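Periplasmic oligopeptide-binding protein (Burkholderia pseudomallei, PDB 3ZS6) probably binds oligopeptides in the periplasm, with a peptide bound in this structure, and delivers them to an ABC transport system for uptake. Local coordinates at residues K392-H395 / I401-D404; L353-N358 / K363-A368; D418-G423 / Y467-L472; D270-D275 / A341-A346; F367-W372 / V378-E383. All blocks are in the same frame, centred on the assembly; numbering follows the deposited sequence. Where two conformers were deposited one is given.

Contact 1: residues K392-H395 / I401-D404; sequences KQRH and IARD
Arg394, near the C-terminal end of helix 387-395, reaches across to strand 401-407 and meets Ala402, Arg403 and Asp404 one after another. Its CB points toward the strand. CG lies beside the backbone N and anti to the carbonyl carbon, and there it packs against the methyl of Ala402, with Arg394 CG to Ala402 CB at 4.0 Å. Arg394 CD follows, 3.5 Å from Asp404 OD2. The chain then bends at chi3 (-42°), which lays the guanidinium over the carboxylate of Asp404. The two planes are only 6° apart, so the groups are stacked nearly parallel, with OD2 offset toward the rim of the guanidinium. Arg394 NE is 3.3 Å from Asp404 OD2, but that oxygen sits well out of the guanidinium plane and no N-H points at it; this salt bridge is one of charge alone. The directed bond is made at the end of the chain: Arg394 NH1 donates to Arg403 O at 2.8 Å, the oxygen lying in the guanidinium plane and the nitrogen on a carbonyl lone pair, though an N-H...O angle of 139° leaves the bond clearly bent. A water accepts from Arg394 NH1 and lies 2.9 Å from Asp404 OD1, to which it can donate, although other acceptors compete for its protons. An apolar side chain of the bound peptide packs on Arg394, and one also on Asp404, while the guanidinium of Arg403 makes a salt bridge with the peptide backbone. The contact therefore belongs to the wall of the peptide site. Bond, stack and water together would restrict the guanidinium's rotation, and stacking should partly neutralise the buried pair beside the peptide.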
# COMPACT_ATOMS: atom_id res chain seq x y z
N LYS A 392 4.73 -12.11 5.48
CA LYS A 392 6.02 -12.75 5.67
C LYS A 392 6.20 -13.91 4.70
O LYS A 392 7.26 -14.07 4.09
CB LYS A 392 6.18 -13.24 7.11
CG LYS A 392 6.25 -12.12 8.13
CD LYS A 392 6.42 -12.65 9.55
CE LYS A 392 6.45 -11.51 10.57
NZ LYS A 392 6.67 -12.02 11.96
N GLN A 393 5.17 -14.72 4.55
CA GLN A 393 5.27 -15.86 3.64
C GLN A 393 5.54 -15.43 2.19
O GLN A 393 6.33 -16.07 1.50
CB GLN A 393 4.02 -16.74 3.71
CG GLN A 393 3.98 -17.61 4.96
CD GLN A 393 2.71 -18.45 5.05
OE1 GLN A 393 1.71 -18.14 4.40
NE2 GLN A 393 2.75 -19.51 5.84
N ARG A 394 4.91 -14.35 1.75
CA ARG A 394 5.15 -13.85 0.40
C ARG A 394 6.60 -13.36 0.24
O ARG A 394 7.27 -13.68 -0.75
CB ARG A 394 4.14 -12.75 0.02
CG ARG A 394 2.70 -13.26 -0.10
CD ARG A 394 1.69 -12.18 -0.51
NE ARG A 394 1.90 -10.90 0.18
CZ ARG A 394 0.94 -10.03 0.50
NH1 ARG A 394 -0.34 -10.31 0.23
NH2 ARG A 394 1.26 -8.88 1.10
N HIS A 395 7.10 -12.60 1.22
CA HIS A 395 8.50 -12.17 1.19
C HIS A 395 9.45 -13.36 1.09
O HIS A 395 10.46 -13.30 0.38
CB HIS A 395 8.86 -11.34 2.44
CG HIS A 395 8.46 -9.90 2.35
ND1 HIS A 395 8.99 -9.04 1.41
CD2 HIS A 395 7.60 -9.16 3.09
CE1 HIS A 395 8.46 -7.84 1.56
NE2 HIS A 395 7.61 -7.88 2.58
N ILE A 401 0.70 -19.55 -4.79
CA ILE A 401 -0.23 -18.55 -5.28
C ILE A 401 -0.82 -17.91 -4.04
O ILE A 401 -1.20 -18.62 -3.11
CB ILE A 401 -1.36 -19.19 -6.10
CG1 ILE A 401 -0.79 -20.07 -7.22
CG2 ILE A 401 -2.29 -18.12 -6.65
CD1 ILE A 401 -1.84 -20.72 -8.11
N ALA A 402 -0.86 -16.59 -4.00
CA ALA A 402 -1.28 -15.90 -2.78
C ALA A 402 -2.10 -14.64 -3.08
O ALA A 402 -1.85 -13.93 -4.05
CB ALA A 402 -0.07 -15.56 -1.91
N ARG A 403 -3.11 -14.40 -2.24
CA ARG A 403 -3.88 -13.17 -2.31
C ARG A 403 -2.92 -11.99 -2.05
O ARG A 403 -2.14 -12.01 -1.09
CB ARG A 403 -5.01 -13.20 -1.27
CG ARG A 403 -6.21 -12.30 -1.62
CD ARG A 403 -5.82 -10.82 -1.59
NE ARG A 403 -5.46 -10.40 -0.24
CZ ARG A 403 -5.03 -9.17 0.08
NH1 ARG A 403 -4.90 -8.23 -0.85
NH2 ARG A 403 -4.74 -8.89 1.35
N ASP A 404 -2.97 -10.99 -2.92
CA ASP A 404 -2.13 -9.80 -2.74
C ASP A 404 -2.90 -8.57 -3.22
O ASP A 404 -4.05 -8.68 -3.64
CB ASP A 404 -0.81 -9.94 -3.52
CG ASP A 404 0.35 -9.20 -2.85
OD1 ASP A 404 0.14 -8.10 -2.28
OD2 ASP A 404 1.49 -9.70 -2.90
O HOH W 1 -1.22 -7.51 0.24

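Contact 2: residues L353-N358 / K363-A368; sequences LTYNTN and KVALFA
Ala365, on helix 359-376, presents its methyl to two side chains of strand 350-356, Leu353 and Tyr355. Leu353 supplies one branch: its CD2 lies against both the methyl and the backbone O of Ala365, 3.8 Å from Ala365 CB, and reaches on to Ala368 CB, one helical turn later, at 4.4 Å. CG of Leu353 lies anti to the backbone N (chi1 171°), and this swings the side chain toward the helix. Tyr355, two residues on and pointing to the same side, brings its CD1 to 4.0 Å from Ala365 CB, the methyl approaching the ring obliquely.

The backbone hydrogen bonds lie within each element or its sheet. In the helix Ala368 N donates to Val364 O at 3.0 Å. The strand spends its backbone on its sheet neighbours, Lys381 and Glu383 to one flank and Ile401 and Arg403 to the other.

Strand and helix are the first two elements of a beta-alpha-beta unit completed by strand 379-385. Their short axes run nearly antiparallel, at 167°, and approach to 9.6 Å. Leu382 from the third element and Tyr264 from strand 260-266 also pack on Ala365. With no hydrogen bond between the segments, the fit of strand to helix rests here on the shapes of buried apolar groups.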
# COMPACT_ATOMS: atom_id res chain seq x y z
N LEU A 353 -3.26 -22.30 -2.63
CA LEU A 353 -3.67 -20.90 -2.76
C LEU A 353 -3.88 -20.30 -1.36
O LEU A 353 -4.85 -20.63 -0.66
CB LEU A 353 -4.94 -20.78 -3.61
CG LEU A 353 -5.67 -19.43 -3.72
CD1 LEU A 353 -4.74 -18.31 -4.13
CD2 LEU A 353 -6.85 -19.54 -4.70
N THR A 354 -2.98 -19.42 -0.96
CA THR A 354 -3.04 -18.87 0.39
C THR A 354 -3.62 -17.46 0.39
O THR A 354 -3.25 -16.63 -0.45
CB THR A 354 -1.64 -18.86 1.03
OG1 THR A 354 -1.07 -20.17 0.93
CG2 THR A 354 -1.72 -18.45 2.49
N TYR A 355 -4.53 -17.18 1.32
CA TYR A 355 -5.08 -15.83 1.47
C TYR A 355 -5.23 -15.49 2.95
O TYR A 355 -5.24 -16.38 3.79
CB TYR A 355 -6.43 -15.71 0.77
CG TYR A 355 -7.51 -16.55 1.41
CD1 TYR A 355 -7.69 -17.88 1.03
CD2 TYR A 355 -8.34 -16.04 2.40
CE1 TYR A 355 -8.67 -18.66 1.62
CE2 TYR A 355 -9.33 -16.81 2.99
CZ TYR A 355 -9.49 -18.13 2.60
OH TYR A 355 -10.46 -18.91 3.19
N ASN A 356 -5.36 -14.20 3.26
CA ASN A 356 -5.56 -13.80 4.65
C ASN A 356 -7.03 -13.87 5.01
O ASN A 356 -7.88 -13.40 4.26
CB ASN A 356 -4.99 -12.40 4.94
CG ASN A 356 -5.58 -11.33 4.06
OD1 ASN A 356 -5.41 -11.36 2.84
ND2 ASN A 356 -6.29 -10.38 4.66
N THR A 357 -7.31 -14.49 6.16
CA THR A 357 -8.66 -14.74 6.63
C THR A 357 -9.57 -13.52 6.47
O THR A 357 -9.29 -12.45 7.03
CB THR A 357 -8.64 -15.17 8.11
OG1 THR A 357 -7.71 -16.25 8.28
CG2 THR A 357 -10.04 -15.62 8.57
N ASN A 358 -10.63 -13.70 5.69
CA ASN A 358 -11.59 -12.65 5.35
C ASN A 358 -12.64 -13.19 4.38
O ASN A 358 -12.33 -14.02 3.53
CB ASN A 358 -10.89 -11.44 4.72
CG ASN A 358 -11.86 -10.39 4.23
OD1 ASN A 358 -12.36 -9.58 5.00
ND2 ASN A 358 -12.15 -10.41 2.94
N LYS A 363 -14.16 -15.81 -0.82
CA LYS A 363 -15.05 -15.91 -1.97
C LYS A 363 -14.28 -15.82 -3.29
O LYS A 363 -14.52 -16.59 -4.21
CB LYS A 363 -16.12 -14.80 -1.93
CG LYS A 363 -17.29 -15.07 -0.98
CD LYS A 363 -18.29 -13.90 -0.99
CE LYS A 363 -19.49 -14.17 -0.08
NZ LYS A 363 -20.53 -13.10 -0.17
N VAL A 364 -13.37 -14.86 -3.37
CA VAL A 364 -12.55 -14.71 -4.57
C VAL A 364 -11.70 -15.97 -4.80
O VAL A 364 -11.60 -16.45 -5.93
CB VAL A 364 -11.65 -13.45 -4.48
CG1 VAL A 364 -10.81 -13.32 -5.74
CG2 VAL A 364 -12.52 -12.20 -4.30
N ALA A 365 -11.12 -16.50 -3.73
CA ALA A 365 -10.28 -17.69 -3.83
C ALA A 365 -11.07 -18.93 -4.28
O ALA A 365 -10.59 -19.71 -5.11
CB ALA A 365 -9.58 -17.95 -2.51
N LEU A 366 -12.26 -19.13 -3.72
CA LEU A 366 -13.12 -20.23 -4.13
C LEU A 366 -13.46 -20.13 -5.62
O LEU A 366 -13.53 -21.14 -6.33
CB LEU A 366 -14.41 -20.26 -3.29
CG LEU A 366 -14.25 -20.85 -1.89
CD1 LEU A 366 -15.43 -20.51 -0.97
CD2 LEU A 366 -14.04 -22.36 -1.96
N PHE A 367 -13.67 -18.90 -6.08
CA PHE A 367 -13.95 -18.66 -7.49
C PHE A 367 -12.76 -19.06 -8.37
O PHE A 367 -12.91 -19.79 -9.34
CB PHE A 367 -14.33 -17.20 -7.74
CG PHE A 367 -14.62 -16.90 -9.19
CD1 PHE A 367 -15.77 -17.39 -9.79
CD2 PHE A 367 -13.76 -16.11 -9.94
CE1 PHE A 367 -16.04 -17.12 -11.12
CE2 PHE A 367 -14.03 -15.82 -11.27
CZ PHE A 367 -15.17 -16.33 -11.86
N ALA A 368 -11.57 -18.56 -8.02
CA ALA A 368 -10.36 -18.91 -8.76
C ALA A 368 -10.13 -20.42 -8.81
O ALA A 368 -9.85 -20.99 -9.87
CB ALA A 368 -9.13 -18.21 -8.16

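Contact 3: residues D418-G423 / Y467-L472; sequences DLIRCG and YPMVPL
Met469 lies close to the beginning of strand 470-480 of the large mixed sheet, and its thioether meets Leu419 and Ile420 of the irregular loop that follows helix 414-417. The contact thus joins a disulfide-bearing loop to the approach to that strand, across 43 intervening residues that are largely helical.

The apolar contacts carry the join. Ile420 offers its CG2 branch, which is anti to its own carbonyl carbon and packs on Met469 SD at 3.8 Å; the two side chains cross at about a right angle. The same methyl meets the ring of the proline before Met469, with Ile420 CG2 to Pro468 CG at 4.2 Å. Met469 holds CG between its backbone N and carbonyl carbon (chi1 54°) and bends again at chi2 and chi3, turning its terminal methyl against Leu419 O and CB, with Met469 CE 4.1 Å from Leu419 CB. Tyr263, from strand 260-266, packs on both Leu419 and Met469.

A covalent tie holds the loop as well, the disulfide between Cys422 and Cys432.

On the loop side, the backbone N of Cys422 donates to Asp437. Besides Glu106, bound through NH1, Arg421 has an acidic partner inside the loop: Arg421 NH2 donates to Asp418 OD1 at 2.9 Å, nearly straight at 173°, with the oxygen only 3° out of the guanidinium plane.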
# COMPACT_ATOMS: atom_id res chain seq x y z
N ASP A 418 7.38 -0.63 -8.27
CA ASP A 418 8.01 -1.20 -7.08
C ASP A 418 7.69 -2.69 -6.91
O ASP A 418 8.36 -3.40 -6.16
CB ASP A 418 7.62 -0.44 -5.81
CG ASP A 418 8.38 0.87 -5.64
OD1 ASP A 418 9.51 0.97 -6.18
OD2 ASP A 418 7.87 1.79 -4.97
N LEU A 419 6.65 -3.16 -7.59
CA LEU A 419 6.26 -4.57 -7.50
C LEU A 419 7.04 -5.50 -8.44
O LEU A 419 7.04 -6.72 -8.25
CB LEU A 419 4.77 -4.73 -7.82
CG LEU A 419 3.80 -3.98 -6.91
CD1 LEU A 419 2.37 -4.16 -7.42
CD2 LEU A 419 3.95 -4.46 -5.46
N ILE A 420 7.68 -4.93 -9.45
CA ILE A 420 8.27 -5.75 -10.51
C ILE A 420 9.72 -5.40 -10.88
O ILE A 420 10.34 -6.13 -11.65
CB ILE A 420 7.41 -5.71 -11.79
CG1 ILE A 420 7.05 -4.27 -12.16
CG2 ILE A 420 6.14 -6.54 -11.60
CD1 ILE A 420 6.48 -4.11 -13.56
N ARG A 421 10.24 -4.30 -10.34
CA ARG A 421 11.65 -3.93 -10.57
C ARG A 421 12.59 -4.94 -9.93
O ARG A 421 12.37 -5.36 -8.80
CB ARG A 421 11.96 -2.54 -9.99
CG ARG A 421 11.49 -1.37 -10.83
CD ARG A 421 12.03 -0.04 -10.30
NE ARG A 421 11.73 0.16 -8.88
CZ ARG A 421 12.57 -0.12 -7.89
NH1 ARG A 421 13.78 -0.60 -8.15
NH2 ARG A 421 12.20 0.09 -6.63
N CYS A 422 13.64 -5.33 -10.66
CA CYS A 422 14.64 -6.26 -10.14
C CYS A 422 15.14 -5.80 -8.79
O CYS A 422 15.57 -4.66 -8.63
CB CYS A 422 15.84 -6.35 -11.09
SG CYS A 422 15.52 -7.02 -12.73
N GLY A 423 15.10 -6.69 -7.80
CA GLY A 423 15.69 -6.37 -6.51
C GLY A 423 14.91 -5.44 -5.59
O GLY A 423 15.36 -5.17 -4.47
N TYR A 467 3.34 -11.92 -17.44
CA TYR A 467 2.42 -12.38 -16.38
C TYR A 467 3.13 -12.79 -15.09
O TYR A 467 2.91 -13.88 -14.57
CB TYR A 467 1.51 -13.50 -16.91
CG TYR A 467 0.73 -13.02 -18.11
CD1 TYR A 467 -0.46 -12.34 -17.94
CD2 TYR A 467 1.23 -13.18 -19.40
CE1 TYR A 467 -1.16 -11.86 -19.02
CE2 TYR A 467 0.53 -12.71 -20.49
CZ TYR A 467 -0.67 -12.05 -20.29
OH TYR A 467 -1.39 -11.57 -21.36
N PRO A 468 3.98 -11.90 -14.56
CA PRO A 468 4.69 -12.17 -13.31
C PRO A 468 3.74 -12.35 -12.13
O PRO A 468 4.11 -13.01 -11.15
CB PRO A 468 5.57 -10.92 -13.13
CG PRO A 468 4.90 -9.84 -13.96
CD PRO A 468 4.34 -10.59 -15.15
N MET A 469 2.55 -11.76 -12.21
CA MET A 469 1.48 -12.00 -11.24
C MET A 469 0.15 -11.97 -11.98
O MET A 469 0.12 -11.82 -13.20
CB MET A 469 1.49 -10.95 -10.12
CG MET A 469 1.45 -9.50 -10.60
SD MET A 469 3.09 -8.73 -10.78
CE MET A 469 3.49 -8.39 -9.05
N VAL A 470 -0.96 -12.12 -11.26
CA VAL A 470 -2.27 -12.17 -11.90
C VAL A 470 -3.21 -11.09 -11.40
O VAL A 470 -3.93 -11.29 -10.41
CB VAL A 470 -2.96 -13.54 -11.70
CG1 VAL A 470 -4.29 -13.58 -12.43
CG2 VAL A 470 -2.03 -14.68 -12.14
N PRO A 471 -3.22 -9.93 -12.08
CA PRO A 471 -4.15 -8.86 -11.72
C PRO A 471 -5.59 -9.30 -11.90
O PRO A 471 -5.89 -9.99 -12.88
CB PRO A 471 -3.81 -7.76 -12.74
CG PRO A 471 -2.36 -8.01 -13.07
CD PRO A 471 -2.26 -9.52 -13.12
N LEU A 472 -6.46 -8.91 -10.98
CA LEU A 472 -7.86 -9.31 -11.02
C LEU A 472 -8.81 -8.13 -11.22
O LEU A 472 -9.64 -8.14 -12.13
CB LEU A 472 -8.25 -10.07 -9.74
CG LEU A 472 -7.56 -11.43 -9.55
CD1 LEU A 472 -7.97 -12.07 -8.23
CD2 LEU A 472 -7.87 -12.35 -10.74

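Contact 4: residues D270-D275 / A341-A346; sequences DPALKD and AGHGDA
A type I beta turn, Ala272 to Asp275, leads into helix 276-285 and faces the Schellman motif that ends helix 327-340 at Gly342. Two side-chain meetings join them. The methyl of Ala272 approaches the imidazole of His343 obliquely, Ala272 CB to His343 NE2 being 3.8 Å. Asp275, with CG anti to its backbone N (chi1 -173°), extends its carboxylate toward the other helix end, so that Asp275 OD2 is 3.4 Å from Ala341 CB. Neither meeting is a hydrogen bond. The polar ends turn to other partners: Asp275 is the N-cap of helix 276-285, where its side chain caps a backbone N, and OD2 forms a salt bridge with Arg277, while His343 ND1 bonds to the carbonyl of Asn347.

Asp270, just before the turn, holds its first N-H groups. Asp270 OD1 takes Ala272 N at 2.7 Å and Leu273 N at 2.9 Å, the first making an Asx turn. The former arrives from above the carboxylate plane, the latter on the anti side, 16° out of the plane.

Val278, on the first turns of helix 276-285, packs on Ala341 and His343, and Leu349 touches Ala272 and His343 just before strand 350-356. The contact thus brings the start of one helix against the end of another beside the entry to that strand.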
# COMPACT_ATOMS: atom_id res chain seq x y z
N ASP A 270 8.96 -20.88 -8.48
CA ASP A 270 8.32 -22.20 -8.45
C ASP A 270 8.70 -22.95 -9.72
O ASP A 270 8.78 -22.35 -10.79
CB ASP A 270 6.80 -22.07 -8.33
CG ASP A 270 6.09 -23.43 -8.35
OD1 ASP A 270 5.79 -23.92 -9.46
OD2 ASP A 270 5.82 -23.99 -7.26
N PRO A 271 8.93 -24.26 -9.60
CA PRO A 271 9.35 -25.11 -10.73
C PRO A 271 8.36 -25.08 -11.90
O PRO A 271 8.78 -25.26 -13.04
CB PRO A 271 9.42 -26.51 -10.11
CG PRO A 271 9.70 -26.25 -8.67
CD PRO A 271 8.92 -25.01 -8.33
N ALA A 272 7.08 -24.85 -11.64
CA ALA A 272 6.10 -24.70 -12.72
C ALA A 272 5.79 -23.23 -13.01
O ALA A 272 5.69 -22.82 -14.18
CB ALA A 272 4.82 -25.46 -12.38
N LEU A 273 5.63 -22.43 -11.96
CA LEU A 273 5.26 -21.03 -12.13
C LEU A 273 6.40 -20.20 -12.71
O LEU A 273 6.19 -19.08 -13.17
CB LEU A 273 4.76 -20.43 -10.81
CG LEU A 273 3.51 -21.09 -10.21
CD1 LEU A 273 3.21 -20.53 -8.82
CD2 LEU A 273 2.28 -20.95 -11.14
N LYS A 274 7.61 -20.75 -12.70
CA LYS A 274 8.74 -20.09 -13.34
C LYS A 274 8.55 -20.01 -14.85
O LYS A 274 9.21 -19.23 -15.53
CB LYS A 274 10.05 -20.80 -13.01
CG LYS A 274 10.20 -22.17 -13.68
CD LYS A 274 11.59 -22.74 -13.43
CE LYS A 274 11.82 -24.04 -14.19
NZ LYS A 274 13.23 -24.50 -14.08
N ASP A 275 7.65 -20.83 -15.39
CA ASP A 275 7.39 -20.83 -16.83
C ASP A 275 6.27 -19.85 -17.17
O ASP A 275 5.12 -20.03 -16.76
CB ASP A 275 7.05 -22.25 -17.32
CG ASP A 275 6.94 -22.34 -18.84
OD1 ASP A 275 6.51 -21.35 -19.48
OD2 ASP A 275 7.28 -23.41 -19.40
N ALA A 341 4.09 -26.15 -22.17
CA ALA A 341 5.00 -26.04 -21.03
C ALA A 341 5.31 -27.38 -20.38
O ALA A 341 6.05 -27.44 -19.40
CB ALA A 341 4.43 -25.08 -19.99
N GLY A 342 4.73 -28.45 -20.91
CA GLY A 342 4.98 -29.78 -20.38
C GLY A 342 4.08 -30.15 -19.21
O GLY A 342 4.40 -31.05 -18.43
N HIS A 343 2.96 -29.44 -19.08
CA HIS A 343 1.98 -29.74 -18.04
C HIS A 343 0.60 -30.02 -18.61
O HIS A 343 -0.40 -29.48 -18.14
CB HIS A 343 1.91 -28.61 -17.01
CG HIS A 343 3.14 -28.52 -16.16
ND1 HIS A 343 3.45 -29.47 -15.21
CD2 HIS A 343 4.14 -27.61 -16.14
CE1 HIS A 343 4.59 -29.14 -14.63
NE2 HIS A 343 5.03 -28.02 -15.17
N GLY A 344 0.57 -30.87 -19.63
CA GLY A 344 -0.68 -31.36 -20.18
C GLY A 344 -1.31 -32.39 -19.25
O GLY A 344 -0.94 -32.51 -18.08
N ASP A 345 -2.27 -33.14 -19.79
CA ASP A 345 -2.97 -34.15 -19.00
C ASP A 345 -2.02 -35.20 -18.41
O ASP A 345 -2.35 -35.86 -17.43
CB ASP A 345 -4.06 -34.80 -19.84
CG ASP A 345 -5.20 -33.85 -20.14
OD1 ASP A 345 -5.42 -32.93 -19.32
OD2 ASP A 345 -5.88 -34.02 -21.18
N ALA A 346 -0.84 -35.33 -19.00
CA ALA A 346 0.13 -36.29 -18.51
C ALA A 346 0.85 -35.81 -17.24
O ALA A 346 1.48 -36.61 -16.54
CB ALA A 346 1.14 -36.64 -19.60

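Contact 5: residues F367-W372 / V378-E383; sequences FAASEW and VTAKLE
Trp372, Ala369 and Ala380 form the close-packed part of this contact between helix 359-376 and strand 379-385. Ala380 CB lies at the edge of the indole, near its plane, 3.8 Å from Trp372 CE3. CG of Trp372 stands beside the backbone N (chi1 -74°), and one face of the ring lies over Ala368 O of its own helix. The indole N-H is used beyond the contact, in a hydrogen bond to Leu282 O. Ala369 CB packs 3.9 Å from Ala380 O and 4.4 Å from Ala380 CB. The backbones join directly here as well: Val378 N donates to Trp372 O at 3.1 Å, although the donor stands 48° out of the carbonyl plane and misses the lone pairs.

Helix and strand are the last two elements of the beta-alpha-beta unit that starts with strand 350-356, and this is the return leg of its crossover. The short axes come within 7.5 Å at 160°; the small residues allow the backbones to approach, Ala369 CA to Ala380 CA being 5.3 Å.

The looser side begins at Leu382, which touches the helix through one branch, Leu382 CD1 lying 3.9 Å from Ala369 CB. A water bridges the backbones, donating to Ala369 O and to Val378 O and accepting from Ala380 N. Thr379 and Lys381 direct their CB atoms away from the helix and are exposed.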
# COMPACT_ATOMS: atom_id res chain seq x y z
N PHE A 367 -13.67 -18.90 -6.08
CA PHE A 367 -13.95 -18.66 -7.49
C PHE A 367 -12.76 -19.06 -8.37
O PHE A 367 -12.91 -19.79 -9.34
CB PHE A 367 -14.33 -17.20 -7.74
CG PHE A 367 -14.62 -16.90 -9.19
CD1 PHE A 367 -15.77 -17.39 -9.79
CD2 PHE A 367 -13.76 -16.11 -9.94
CE1 PHE A 367 -16.04 -17.12 -11.12
CE2 PHE A 367 -14.03 -15.82 -11.27
CZ PHE A 367 -15.17 -16.33 -11.86
N ALA A 368 -11.57 -18.56 -8.02
CA ALA A 368 -10.36 -18.91 -8.76
C ALA A 368 -10.13 -20.42 -8.81
O ALA A 368 -9.85 -20.99 -9.87
CB ALA A 368 -9.13 -18.21 -8.16
N ALA A 369 -10.25 -21.07 -7.66
CA ALA A 369 -10.09 -22.51 -7.59
C ALA A 369 -11.02 -23.24 -8.56
O ALA A 369 -10.59 -24.12 -9.30
CB ALA A 369 -10.31 -23.00 -6.16
N SER A 370 -12.31 -22.87 -8.57
CA SER A 370 -13.27 -23.57 -9.41
C SER A 370 -13.00 -23.29 -10.89
O SER A 370 -13.08 -24.17 -11.74
CB SER A 370 -14.72 -23.20 -9.04
OG SER A 370 -15.10 -21.97 -9.62
N GLU A 371 -12.66 -22.04 -11.17
CA GLU A 371 -12.30 -21.62 -12.52
C GLU A 371 -11.14 -22.47 -13.05
O GLU A 371 -11.20 -23.03 -14.15
CB GLU A 371 -11.92 -20.14 -12.49
CG GLU A 371 -12.15 -19.39 -13.78
CD GLU A 371 -13.59 -18.94 -13.96
OE1 GLU A 371 -14.52 -19.69 -13.61
OE2 GLU A 371 -13.78 -17.83 -14.49
N TRP A 372 -10.08 -22.58 -12.24
CA TRP A 372 -8.89 -23.33 -12.63
C TRP A 372 -9.17 -24.84 -12.75
O TRP A 372 -8.65 -25.51 -13.64
CB TRP A 372 -7.74 -23.08 -11.65
CG TRP A 372 -7.11 -21.73 -11.81
CD1 TRP A 372 -7.03 -21.01 -12.97
CD2 TRP A 372 -6.50 -20.93 -10.79
NE1 TRP A 372 -6.39 -19.81 -12.73
CE2 TRP A 372 -6.05 -19.74 -11.40
CE3 TRP A 372 -6.27 -21.11 -9.42
CZ2 TRP A 372 -5.40 -18.74 -10.70
CZ3 TRP A 372 -5.62 -20.11 -8.72
CH2 TRP A 372 -5.19 -18.94 -9.36
N VAL A 378 -6.57 -27.73 -13.24
CA VAL A 378 -5.55 -27.36 -12.27
C VAL A 378 -6.14 -27.30 -10.87
O VAL A 378 -7.20 -26.71 -10.66
CB VAL A 378 -4.91 -25.99 -12.61
CG1 VAL A 378 -4.09 -25.46 -11.44
CG2 VAL A 378 -4.06 -26.11 -13.86
N THR A 379 -5.47 -27.92 -9.90
CA THR A 379 -6.00 -27.98 -8.55
C THR A 379 -5.34 -26.94 -7.64
O THR A 379 -4.12 -26.94 -7.45
CB THR A 379 -5.81 -29.38 -7.93
OG1 THR A 379 -6.42 -30.37 -8.77
CG2 THR A 379 -6.43 -29.45 -6.54
N ALA A 380 -6.14 -26.04 -7.09
CA ALA A 380 -5.65 -25.07 -6.12
C ALA A 380 -6.29 -25.32 -4.76
O ALA A 380 -7.50 -25.16 -4.61
CB ALA A 380 -5.93 -23.64 -6.59
N LYS A 381 -5.49 -25.72 -3.79
CA LYS A 381 -5.97 -25.99 -2.44
C LYS A 381 -5.93 -24.71 -1.60
O LYS A 381 -4.89 -24.05 -1.51
CB LYS A 381 -5.15 -27.09 -1.78
CG LYS A 381 -5.17 -28.42 -2.54
CD LYS A 381 -4.37 -29.51 -1.83
CE LYS A 381 -4.55 -30.85 -2.54
NZ LYS A 381 -3.66 -31.93 -2.00
N LEU A 382 -7.07 -24.36 -1.00
CA LEU A 382 -7.18 -23.11 -0.25
C LEU A 382 -6.62 -23.22 1.15
O LEU A 382 -6.76 -24.25 1.82
CB LEU A 382 -8.64 -22.64 -0.19
CG LEU A 382 -9.10 -21.67 -1.28
CD1 LEU A 382 -8.84 -22.25 -2.66
CD2 LEU A 382 -10.57 -21.32 -1.12
N GLU A 383 -5.98 -22.15 1.60
CA GLU A 383 -5.39 -22.09 2.93
C GLU A 383 -5.49 -20.64 3.40
O GLU A 383 -5.14 -19.71 2.67
CB GLU A 383 -3.94 -22.58 2.86
CG GLU A 383 -3.03 -22.11 3.97
CD GLU A 383 -1.60 -22.64 3.80
OE1 GLU A 383 -1.41 -23.86 3.97
OE2 GLU A 383 -0.69 -21.83 3.50
O HOH W 2 -8.58 -25.69 -8.41

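How the contacts relate
From the N terminus, contact 4 comes first, closing a long excursion of 65 residues from the turn before helix 276-285 to the end of helix 327-340. Contacts 2 and 5 then follow as two short closures of one beta-alpha-beta unit; they overlap at Phe367 and Ala368, with centres about 9 Å apart. Contact 1 closes the next helix-loop-strand connection, and its strand 401-407 pairs in parallel with the strand of contact 2. Contact 3 spans 43 residues and brings in strand 470-480 of the same mixed sheet. Apart from that overlap the contacts follow in series, and none nests. Ile401 packs on Trp372, joining contacts 1 and 5, and Val364 on Leu472, joining 2 and 3.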